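Local coordinates for pentafunctional AROM polypeptide (Schizosaccharomyces pombe, PDB 5SWV), which probably dehydrates 3-dehydroquinate and then reduces the 3-dehydroshikimate formed to shikimate, with NADPH, through the last two domains of the five-enzyme chain, at residues K10-T16 / K215-T221; R81-G86 / S138-L142; A174-N180 / N202-G207; Q208-I212 / A230-L234. One frame throughout, in Å; residues are numbered along the deposited sequence.

Overall arrangement
All four contacts belong to the dehydroquinase barrel. Contact 1 pairs its first and eighth strands, and contact 4 lies about 11 Å from it, centre to centre, joined by a probable hydrogen bond from Gln233 NE2 to Thr16 OG1 (2.8 Å). Contacts 3 and 4 have centres about 9 Å apart; probable hydrogen bonds of Asn202 N with Ser210 OG and of Gly204 N with Pro231 O join the two. Contact 2 touches contact 3 by packing of His140 against Met203. Leu142, Met203 and Pro231 come within about 4 to 5 Å of a triethylene glycol, probably from the crystallisation liquor, at the C-terminal barrel mouth, where type I dehydroquinases have their active site.

Contact 1 of 4, residues K10-T16 / K215-T221; sequences KRSTFLT and KFMTPVT
Phe14 and Pro219 sit side by side on one face of the parallel pair formed by strands 13-16 and 218-220, pointing the same way. Beyond CB, CG stands between the backbone N and the carbonyl carbon (chi1 72°), which brings the ring to the second strand. CD2 and CE2 approach the start of that strand, CE2 lying 3.3 Å from Met217 O near the ring plane, while CD2 also nears Met217 CB. At the far end CE1 and CZ meet Pro219 CB, with CZ 3.8 Å from it; this CB lies over the ring face as a CH-pi contact, 4.2 Å from the centroid. Thr16 CG2 reaches the same Pro219 CB from two residues further on. Thr13, Leu15 and Val220 occupy the other face, where Thr13 and Val220 pack on helix 236-245 and Val220 CG1 nears Thr13 CB. Backbone bonds alternate between the strands: Phe14 N gives to Thr218 O (2.9 Å), Val220 N to Phe14 O, and Thr16 N to Val220 O. Before the regular strand, Ser12 takes over: its N gives to Lys215 O and its OG accepts from Met217 N (3.2 Å). Lys215 crosses the chain of Arg11, whose guanidinium is salt-bridged to Glu248. A first strand paired in parallel with the eighth is the closure of a (beta/alpha)8, or TIM, barrel, here with Phe14 and Pro219 turned to the interior.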
# COMPACT_ATOMS: atom_id res chain seq x y z
N LYS A 10 -7.83 -5.45 11.47
CA LYS A 10 -8.33 -4.85 12.70
C LYS A 10 -8.90 -3.45 12.46
O LYS A 10 -10.02 -3.18 12.87
CB LYS A 10 -7.25 -4.79 13.77
CG LYS A 10 -7.06 -6.11 14.53
CD LYS A 10 -6.74 -5.87 16.00
CE LYS A 10 -7.96 -5.35 16.78
NZ LYS A 10 -7.60 -4.41 17.87
N ARG A 11 -8.11 -2.60 11.80
CA ARG A 11 -8.48 -1.20 11.55
C ARG A 11 -8.18 -0.81 10.12
O ARG A 11 -7.04 -0.93 9.67
CB ARG A 11 -7.67 -0.28 12.45
CG ARG A 11 -8.17 -0.25 13.88
CD ARG A 11 -7.20 0.39 14.85
NE ARG A 11 -7.83 0.39 16.17
CZ ARG A 11 -7.47 -0.34 17.23
NH1 ARG A 11 -6.39 -1.15 17.21
NH2 ARG A 11 -8.18 -0.24 18.35
N SER A 12 -9.19 -0.32 9.41
CA SER A 12 -8.98 0.24 8.07
C SER A 12 -9.40 1.70 8.03
O SER A 12 -10.23 2.14 8.84
CB SER A 12 -9.73 -0.58 7.00
OG SER A 12 -10.86 -1.26 7.54
N THR A 13 -8.81 2.43 7.10
CA THR A 13 -9.13 3.84 6.87
C THR A 13 -9.12 4.11 5.39
O THR A 13 -8.54 3.35 4.64
CB THR A 13 -8.10 4.78 7.53
OG1 THR A 13 -6.85 4.69 6.84
CG2 THR A 13 -7.88 4.43 9.00
N PHE A 14 -9.77 5.18 4.97
CA PHE A 14 -9.69 5.61 3.58
C PHE A 14 -9.69 7.12 3.44
O PHE A 14 -10.34 7.83 4.21
CB PHE A 14 -10.79 4.98 2.73
CG PHE A 14 -12.17 5.52 2.99
CD1 PHE A 14 -12.63 6.66 2.32
CD2 PHE A 14 -13.05 4.86 3.86
CE1 PHE A 14 -13.92 7.14 2.53
CE2 PHE A 14 -14.34 5.35 4.08
CZ PHE A 14 -14.77 6.50 3.42
N LEU A 15 -8.94 7.59 2.44
CA LEU A 15 -8.75 9.01 2.17
C LEU A 15 -9.94 9.57 1.42
O LEU A 15 -10.38 8.98 0.44
CB LEU A 15 -7.48 9.23 1.33
CG LEU A 15 -7.07 10.70 1.17
CD1 LEU A 15 -6.49 11.24 2.48
CD2 LEU A 15 -6.08 10.88 0.04
N THR A 16 -10.44 10.72 1.86
CA THR A 16 -11.50 11.44 1.16
C THR A 16 -10.88 12.42 0.16
O THR A 16 -10.69 13.59 0.46
CB THR A 16 -12.42 12.16 2.15
OG1 THR A 16 -11.65 13.03 3.01
CG2 THR A 16 -13.17 11.15 3.00
N LYS A 215 -13.71 1.33 13.85
CA LYS A 215 -12.49 0.63 13.40
C LYS A 215 -12.50 0.35 11.92
O LYS A 215 -11.49 0.47 11.27
CB LYS A 215 -12.27 -0.64 14.22
CG LYS A 215 -11.95 -0.29 15.67
CD LYS A 215 -11.69 -1.49 16.57
CE LYS A 215 -12.88 -2.44 16.58
NZ LYS A 215 -13.00 -3.12 17.89
N PHE A 216 -13.67 0.01 11.40
CA PHE A 216 -13.83 -0.40 10.02
C PHE A 216 -14.07 0.76 9.06
O PHE A 216 -15.12 1.41 9.11
CB PHE A 216 -14.98 -1.39 9.92
CG PHE A 216 -15.19 -1.92 8.54
CD1 PHE A 216 -14.31 -2.87 8.02
CD2 PHE A 216 -16.24 -1.46 7.76
CE1 PHE A 216 -14.49 -3.36 6.73
CE2 PHE A 216 -16.42 -1.95 6.47
CZ PHE A 216 -15.54 -2.90 5.95
N MET A 217 -13.09 1.01 8.18
CA MET A 217 -13.18 1.99 7.07
C MET A 217 -13.59 3.39 7.51
O MET A 217 -14.60 3.93 7.05
CB MET A 217 -14.10 1.49 5.95
CG MET A 217 -13.61 0.23 5.26
SD MET A 217 -14.73 -0.30 3.93
CE MET A 217 -14.33 0.90 2.67
N THR A 218 -12.79 3.98 8.40
CA THR A 218 -12.99 5.36 8.83
C THR A 218 -12.47 6.30 7.76
O THR A 218 -11.39 6.07 7.21
CB THR A 218 -12.24 5.67 10.15
OG1 THR A 218 -12.73 4.81 11.18
CG2 THR A 218 -12.46 7.10 10.58
N PRO A 219 -13.23 7.36 7.43
CA PRO A 219 -12.64 8.35 6.53
C PRO A 219 -11.67 9.27 7.26
O PRO A 219 -11.90 9.64 8.41
CB PRO A 219 -13.84 9.13 6.00
CG PRO A 219 -14.90 8.91 7.00
CD PRO A 219 -14.67 7.55 7.58
N VAL A 220 -10.60 9.60 6.55
CA VAL A 220 -9.58 10.51 7.01
C VAL A 220 -9.25 11.50 5.90
O VAL A 220 -9.60 11.29 4.73
CB VAL A 220 -8.29 9.78 7.43
CG1 VAL A 220 -8.59 8.79 8.55
CG2 VAL A 220 -7.62 9.07 6.26
N THR A 221 -8.55 12.56 6.28
CA THR A 221 -8.10 13.59 5.35
C THR A 221 -6.60 13.78 5.55
O THR A 221 -5.97 12.99 6.27
CB THR A 221 -8.90 14.90 5.52
OG1 THR A 221 -8.43 15.88 4.58
CG2 THR A 221 -8.78 15.47 6.94
O HOH W 1 -10.49 15.66 2.52

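Contact 2 of 4, residues R81-G86 / S138-L142; sequences RTISQG and SWHDL
Gln85 OE1 takes two bonds from His140, one from its backbone N (2.7 Å) and one from its ring ND1 (3.2 Å), both arriving from the same face of the amide. The ring meets OE1 at its edge, in plane, and the amide stands steeply to it at 79°, so the oxygen bound to the backbone N probably also helps set the imidazole rotation. A bend at chi2 (-85°) brings the Gln85 amide round to the strand and lays NE2 over the six-membered ring of the Trp139 indole, nearly equidistant from its carbons and 3.3 Å from CZ3. From another direction Arg81 crosses His140 at about a right angle: His140 CE1 lies over the centre of the guanidinium, 3.4 Å from CZ, with the planes tilted by 40°. Salt bridges to Asp113 and Glu115 hold that guanidinium in place. The other half of the contact is loose and exposed. There Leu142 rests its methyls on the loop backbone, CD2 being 3.6 Å from Ser84 O and near Gly86 N. Loop 81-86, following strand 76-79, reaches past strand 111-115 to the C-terminal end of strand 134-140, while His140 also touches Lys169 and Val171 of strand 167-173.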
# COMPACT_ATOMS: atom_id res chain seq x y z
N ARG A 81 -21.74 12.37 -3.47
CA ARG A 81 -22.39 12.85 -2.25
C ARG A 81 -23.19 14.10 -2.60
O ARG A 81 -22.65 15.05 -3.18
CB ARG A 81 -21.31 13.19 -1.23
CG ARG A 81 -21.83 13.66 0.12
CD ARG A 81 -22.50 12.57 0.94
NE ARG A 81 -21.61 11.43 1.18
CZ ARG A 81 -21.81 10.17 0.77
NH1 ARG A 81 -22.90 9.81 0.09
NH2 ARG A 81 -20.90 9.25 1.07
N THR A 82 -24.47 14.07 -2.24
CA THR A 82 -25.43 15.12 -2.61
C THR A 82 -25.50 16.22 -1.57
O THR A 82 -24.97 16.08 -0.46
CB THR A 82 -26.85 14.55 -2.76
OG1 THR A 82 -27.32 14.05 -1.50
CG2 THR A 82 -26.89 13.44 -3.76
N ILE A 83 -26.20 17.29 -1.90
CA ILE A 83 -26.26 18.47 -1.05
C ILE A 83 -26.89 18.22 0.30
O ILE A 83 -26.39 18.69 1.30
CB ILE A 83 -26.91 19.65 -1.81
CG1 ILE A 83 -25.94 20.12 -2.90
CG2 ILE A 83 -27.23 20.82 -0.88
CD1 ILE A 83 -26.60 20.81 -4.06
N SER A 84 -27.95 17.44 0.37
CA SER A 84 -28.65 17.28 1.63
C SER A 84 -28.00 16.21 2.47
O SER A 84 -28.37 16.04 3.63
CB SER A 84 -30.12 16.96 1.42
OG SER A 84 -30.25 15.78 0.68
N GLN A 85 -27.05 15.48 1.88
CA GLN A 85 -26.18 14.59 2.65
C GLN A 85 -24.81 15.19 2.98
O GLN A 85 -23.93 14.48 3.48
CB GLN A 85 -26.01 13.29 1.88
CG GLN A 85 -27.33 12.58 1.63
CD GLN A 85 -27.73 11.71 2.79
OE1 GLN A 85 -26.95 10.87 3.24
NE2 GLN A 85 -28.95 11.88 3.27
N GLY A 86 -24.62 16.48 2.72
CA GLY A 86 -23.36 17.19 3.03
C GLY A 86 -22.37 17.39 1.89
O GLY A 86 -21.31 17.95 2.09
N SER A 138 -25.33 4.28 2.06
CA SER A 138 -24.99 5.35 2.98
C SER A 138 -26.18 6.24 3.30
O SER A 138 -26.98 6.54 2.42
CB SER A 138 -23.88 6.21 2.37
OG SER A 138 -24.42 7.09 1.39
N TRP A 139 -26.28 6.68 4.55
CA TRP A 139 -27.16 7.79 4.91
C TRP A 139 -26.51 8.66 5.98
O TRP A 139 -25.90 8.15 6.92
CB TRP A 139 -28.51 7.29 5.39
CG TRP A 139 -29.47 8.42 5.65
CD1 TRP A 139 -29.70 9.03 6.85
CD2 TRP A 139 -30.28 9.10 4.69
NE1 TRP A 139 -30.62 10.03 6.70
CE2 TRP A 139 -31.00 10.09 5.39
CE3 TRP A 139 -30.48 8.96 3.31
CZ2 TRP A 139 -31.92 10.95 4.75
CZ3 TRP A 139 -31.41 9.82 2.68
CH2 TRP A 139 -32.11 10.80 3.41
N HIS A 140 -26.69 9.97 5.82
CA HIS A 140 -26.13 10.99 6.68
C HIS A 140 -27.28 11.84 7.29
O HIS A 140 -28.07 12.43 6.54
CB HIS A 140 -25.17 11.88 5.87
CG HIS A 140 -23.96 11.16 5.34
ND1 HIS A 140 -24.01 10.31 4.25
CD2 HIS A 140 -22.67 11.18 5.74
CE1 HIS A 140 -22.80 9.84 4.01
NE2 HIS A 140 -21.96 10.35 4.90
N ASP A 141 -27.38 11.89 8.61
CA ASP A 141 -28.39 12.74 9.28
C ASP A 141 -27.78 14.08 9.69
O ASP A 141 -27.31 14.27 10.82
CB ASP A 141 -29.01 12.03 10.49
CG ASP A 141 -29.99 12.92 11.26
OD1 ASP A 141 -30.71 13.72 10.61
OD2 ASP A 141 -30.02 12.83 12.51
N LEU A 142 -27.82 15.02 8.76
CA LEU A 142 -27.36 16.37 9.03
C LEU A 142 -28.10 17.07 10.18
O LEU A 142 -27.52 17.89 10.86
CB LEU A 142 -27.40 17.22 7.74
CG LEU A 142 -26.06 17.35 7.01
CD1 LEU A 142 -25.41 15.99 6.77
CD2 LEU A 142 -26.25 18.10 5.69

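Contact 3 of 4, residues A174-N180 / N202-G207; sequences ANNLNDN and NMGRFG
Asn202, near the end of its strand, packs CB on Ala174 CB and sends ND2 to Asn180 OD1 in a nearly straight bond (2.9 Å, 176° at hydrogen) in its own amide plane. Its CG lies anti to the carbonyl carbon (chi1 -63°), which carries the amide to Asn180. A weak bond from the same ND2 goes to Asp179 O, while Asn202 OD1 is held by Trp148. Met203 takes part through its backbone, its O accepting from Ala174 N at 3.2 Å; its CB points away, and the side chain packs on strand 167-173. The chain then turns at Gly204, whose O accepts from Gly207 N. Phe206 sets its ring against the loop at the outer margin of the contact: Asn175 O lies over one face, toward the rim, 3.3 Å from CD2. A water bridges Phe206 N and Ala174 O, and Phe206 O accepts from Asn180 ND2 (2.8 Å), so both ends of the Asn180 amide are engaged. On the other segment Asn176 OD1 caps the helix by accepting from Asp179 N. The contact ties the loop and N-capped helix of a beta-alpha-beta unit to the strand that completes it, the repeating crossover of a TIM barrel.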
# COMPACT_ATOMS: atom_id res chain seq x y z
N ALA A 174 -23.40 14.79 15.87
CA ALA A 174 -23.36 14.75 17.32
C ALA A 174 -23.63 16.13 17.90
O ALA A 174 -23.05 17.11 17.44
CB ALA A 174 -22.01 14.26 17.79
N ASN A 175 -24.51 16.19 18.90
CA ASN A 175 -24.74 17.41 19.70
C ASN A 175 -23.92 17.45 21.00
O ASN A 175 -23.71 18.52 21.57
CB ASN A 175 -26.22 17.54 20.06
CG ASN A 175 -27.12 17.35 18.87
OD1 ASN A 175 -27.31 18.26 18.09
ND2 ASN A 175 -27.67 16.16 18.73
N ASN A 176 -23.47 16.29 21.47
CA ASN A 176 -22.81 16.15 22.77
C ASN A 176 -22.07 14.81 22.87
O ASN A 176 -22.30 13.92 22.05
CB ASN A 176 -23.84 16.28 23.89
CG ASN A 176 -25.06 15.36 23.69
OD1 ASN A 176 -24.96 14.13 23.76
ND2 ASN A 176 -26.22 15.96 23.47
N LEU A 177 -21.18 14.67 23.86
CA LEU A 177 -20.56 13.37 24.19
C LEU A 177 -21.55 12.19 24.22
O LEU A 177 -21.27 11.10 23.71
CB LEU A 177 -19.88 13.43 25.57
CG LEU A 177 -19.63 12.09 26.31
CD1 LEU A 177 -18.40 11.41 25.70
CD2 LEU A 177 -19.51 12.24 27.83
N ASN A 178 -22.69 12.40 24.86
CA ASN A 178 -23.64 11.32 25.05
C ASN A 178 -24.09 10.62 23.75
O ASN A 178 -24.37 9.42 23.75
CB ASN A 178 -24.85 11.79 25.84
CG ASN A 178 -25.49 10.65 26.58
OD1 ASN A 178 -24.95 10.18 27.58
ND2 ASN A 178 -26.62 10.15 26.06
N ASP A 179 -24.17 11.38 22.66
CA ASP A 179 -24.51 10.86 21.34
C ASP A 179 -23.49 9.83 20.83
O ASP A 179 -23.86 8.86 20.18
CB ASP A 179 -24.70 12.00 20.30
CG ASP A 179 -26.01 12.80 20.48
OD1 ASP A 179 -26.98 12.30 21.11
OD2 ASP A 179 -26.08 13.94 19.98
N ASN A 180 -22.21 10.03 21.13
CA ASN A 180 -21.16 9.08 20.76
C ASN A 180 -21.27 7.78 21.55
O ASN A 180 -21.00 6.70 21.02
CB ASN A 180 -19.77 9.70 20.95
CG ASN A 180 -19.53 10.89 20.03
OD1 ASN A 180 -19.93 10.87 18.88
ND2 ASN A 180 -18.90 11.94 20.54
N ASN A 202 -20.37 9.69 14.13
CA ASN A 202 -21.02 10.98 14.11
C ASN A 202 -20.02 11.99 13.59
O ASN A 202 -18.88 12.05 14.07
CB ASN A 202 -21.45 11.40 15.51
CG ASN A 202 -22.49 10.47 16.10
OD1 ASN A 202 -23.49 10.15 15.46
ND2 ASN A 202 -22.27 10.04 17.34
N MET A 203 -20.46 12.77 12.61
CA MET A 203 -19.71 13.94 12.19
C MET A 203 -19.96 15.08 13.18
O MET A 203 -20.78 14.96 14.10
CB MET A 203 -20.02 14.30 10.74
CG MET A 203 -21.43 14.78 10.43
SD MET A 203 -21.77 15.06 8.66
CE MET A 203 -20.92 13.72 7.85
N GLY A 204 -19.25 16.19 12.99
CA GLY A 204 -19.26 17.30 13.92
C GLY A 204 -18.04 17.21 14.81
O GLY A 204 -17.54 16.12 15.06
N ARG A 205 -17.57 18.35 15.30
CA ARG A 205 -16.46 18.39 16.26
C ARG A 205 -16.78 17.62 17.53
O ARG A 205 -15.88 17.04 18.12
CB ARG A 205 -16.09 19.82 16.63
CG ARG A 205 -15.52 20.59 15.46
CD ARG A 205 -14.95 21.95 15.86
NE ARG A 205 -13.85 22.33 14.97
CZ ARG A 205 -12.65 21.73 14.95
NH1 ARG A 205 -11.73 22.14 14.07
NH2 ARG A 205 -12.34 20.72 15.78
N PHE A 206 -18.04 17.63 17.95
CA PHE A 206 -18.49 16.82 19.09
C PHE A 206 -18.44 15.31 18.79
O PHE A 206 -18.29 14.50 19.69
CB PHE A 206 -19.93 17.15 19.51
CG PHE A 206 -20.10 18.46 20.26
CD1 PHE A 206 -19.44 18.71 21.46
CD2 PHE A 206 -21.04 19.41 19.81
CE1 PHE A 206 -19.65 19.89 22.16
CE2 PHE A 206 -21.25 20.60 20.51
CZ PHE A 206 -20.55 20.84 21.68
N GLY A 207 -18.59 14.94 17.52
CA GLY A 207 -18.60 13.53 17.09
C GLY A 207 -17.27 12.82 17.06
O GLY A 207 -17.22 11.60 16.92
O HOH W 2 -20.57 18.57 16.55

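Contact 4 of 4, residues Q208-I212 / A230-L234; sequences QLSRI and APGQL
Arg211 lays its guanidinium flat against the backbone of the 230-233 turn, with Gln233 CA over the centre of one face, 3.6 Å from CZ. Its chain runs extended from CG to NE, past Gly232 O, far enough for NH2 to bond Pro231 O at 3.1 Å. This oxygen lies in the guanidinium plane, whereas the nitrogen sits 54° above the carbonyl plane. NE is 3.0 Å from Gly232 O, but the angle is too poor for a hydrogen bond. The turn is type II, closed by Gln233 N giving to Ala230 O, and Gly232 presents bare backbone to the helix: Gln208 CG comes 3.3 Å from Gly232 O. Beyond CG the Gln208 chain is extended, and a water donates both to its OE1 (2.7 Å) and to Gln233 O. Ile212 and Leu234 complete the contact, with Ile212 CG1 lying 3.7 Å from the Leu234 CD1 methyl. Helix 208-213 leans here on the loop between strand 218-220 and helix 236-245. Arg211 also packs on Phe201 and Met203 of strand 198-203, Ile212 reaches Leu239 and Ala242 of helix 236-245, and Leu209 turns to helix 177-193.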
# COMPACT_ATOMS: atom_id res chain seq x y z
N GLN A 208 -16.18 13.56 17.23
CA GLN A 208 -14.83 13.04 16.97
C GLN A 208 -14.48 11.75 17.71
O GLN A 208 -13.80 10.88 17.15
CB GLN A 208 -13.77 14.13 17.21
CG GLN A 208 -13.85 15.27 16.19
CD GLN A 208 -12.79 16.34 16.33
OE1 GLN A 208 -12.89 17.40 15.74
NE2 GLN A 208 -11.77 16.07 17.12
N LEU A 209 -14.94 11.59 18.95
CA LEU A 209 -14.78 10.31 19.64
C LEU A 209 -15.28 9.11 18.79
O LEU A 209 -14.60 8.07 18.71
CB LEU A 209 -15.52 10.31 20.99
CG LEU A 209 -15.44 9.01 21.81
CD1 LEU A 209 -14.02 8.59 22.14
CD2 LEU A 209 -16.25 9.14 23.08
N SER A 210 -16.46 9.25 18.17
CA SER A 210 -17.05 8.13 17.45
C SER A 210 -16.22 7.74 16.22
O SER A 210 -16.16 6.57 15.88
CB SER A 210 -18.49 8.43 17.04
OG SER A 210 -18.56 9.43 16.02
N ARG A 211 -15.59 8.71 15.56
CA ARG A 211 -14.67 8.43 14.43
C ARG A 211 -13.48 7.60 14.90
O ARG A 211 -13.09 6.63 14.25
CB ARG A 211 -14.11 9.72 13.82
CG ARG A 211 -15.11 10.61 13.09
CD ARG A 211 -14.42 11.90 12.69
NE ARG A 211 -15.25 12.84 11.94
CZ ARG A 211 -15.55 12.74 10.64
NH1 ARG A 211 -15.14 11.71 9.91
NH2 ARG A 211 -16.30 13.69 10.09
N ILE A 212 -12.93 8.00 16.04
CA ILE A 212 -11.79 7.34 16.66
C ILE A 212 -12.11 5.89 17.00
O ILE A 212 -11.28 5.01 16.75
CB ILE A 212 -11.34 8.16 17.88
CG1 ILE A 212 -10.65 9.45 17.41
CG2 ILE A 212 -10.42 7.36 18.80
CD1 ILE A 212 -10.69 10.57 18.43
N ALA A 230 -15.99 16.52 5.89
CA ALA A 230 -17.07 16.80 6.83
C ALA A 230 -16.53 17.27 8.19
O ALA A 230 -15.39 16.98 8.53
CB ALA A 230 -17.95 15.57 6.99
N PRO A 231 -17.36 18.01 8.96
CA PRO A 231 -16.91 18.52 10.25
C PRO A 231 -16.46 17.41 11.18
O PRO A 231 -17.14 16.38 11.32
CB PRO A 231 -18.16 19.20 10.83
CG PRO A 231 -19.04 19.48 9.68
CD PRO A 231 -18.78 18.36 8.71
N GLY A 232 -15.30 17.62 11.80
CA GLY A 232 -14.79 16.69 12.78
C GLY A 232 -13.80 15.71 12.20
O GLY A 232 -13.26 14.90 12.93
N GLN A 233 -13.54 15.78 10.91
CA GLN A 233 -12.68 14.81 10.27
C GLN A 233 -11.25 14.97 10.71
O GLN A 233 -10.76 16.09 10.85
CB GLN A 233 -12.76 14.96 8.77
CG GLN A 233 -12.05 13.86 8.00
CD GLN A 233 -12.28 13.99 6.51
OE1 GLN A 233 -12.53 15.09 6.00
NE2 GLN A 233 -12.18 12.86 5.80
N LEU A 234 -10.58 13.84 10.90
CA LEU A 234 -9.20 13.77 11.36
C LEU A 234 -8.25 13.30 10.26
O LEU A 234 -8.66 12.63 9.33
CB LEU A 234 -9.13 12.77 12.51
CG LEU A 234 -9.94 13.12 13.76
CD1 LEU A 234 -9.91 11.97 14.77
CD2 LEU A 234 -9.41 14.42 14.39
O HOH W 3 -11.51 17.53 13.41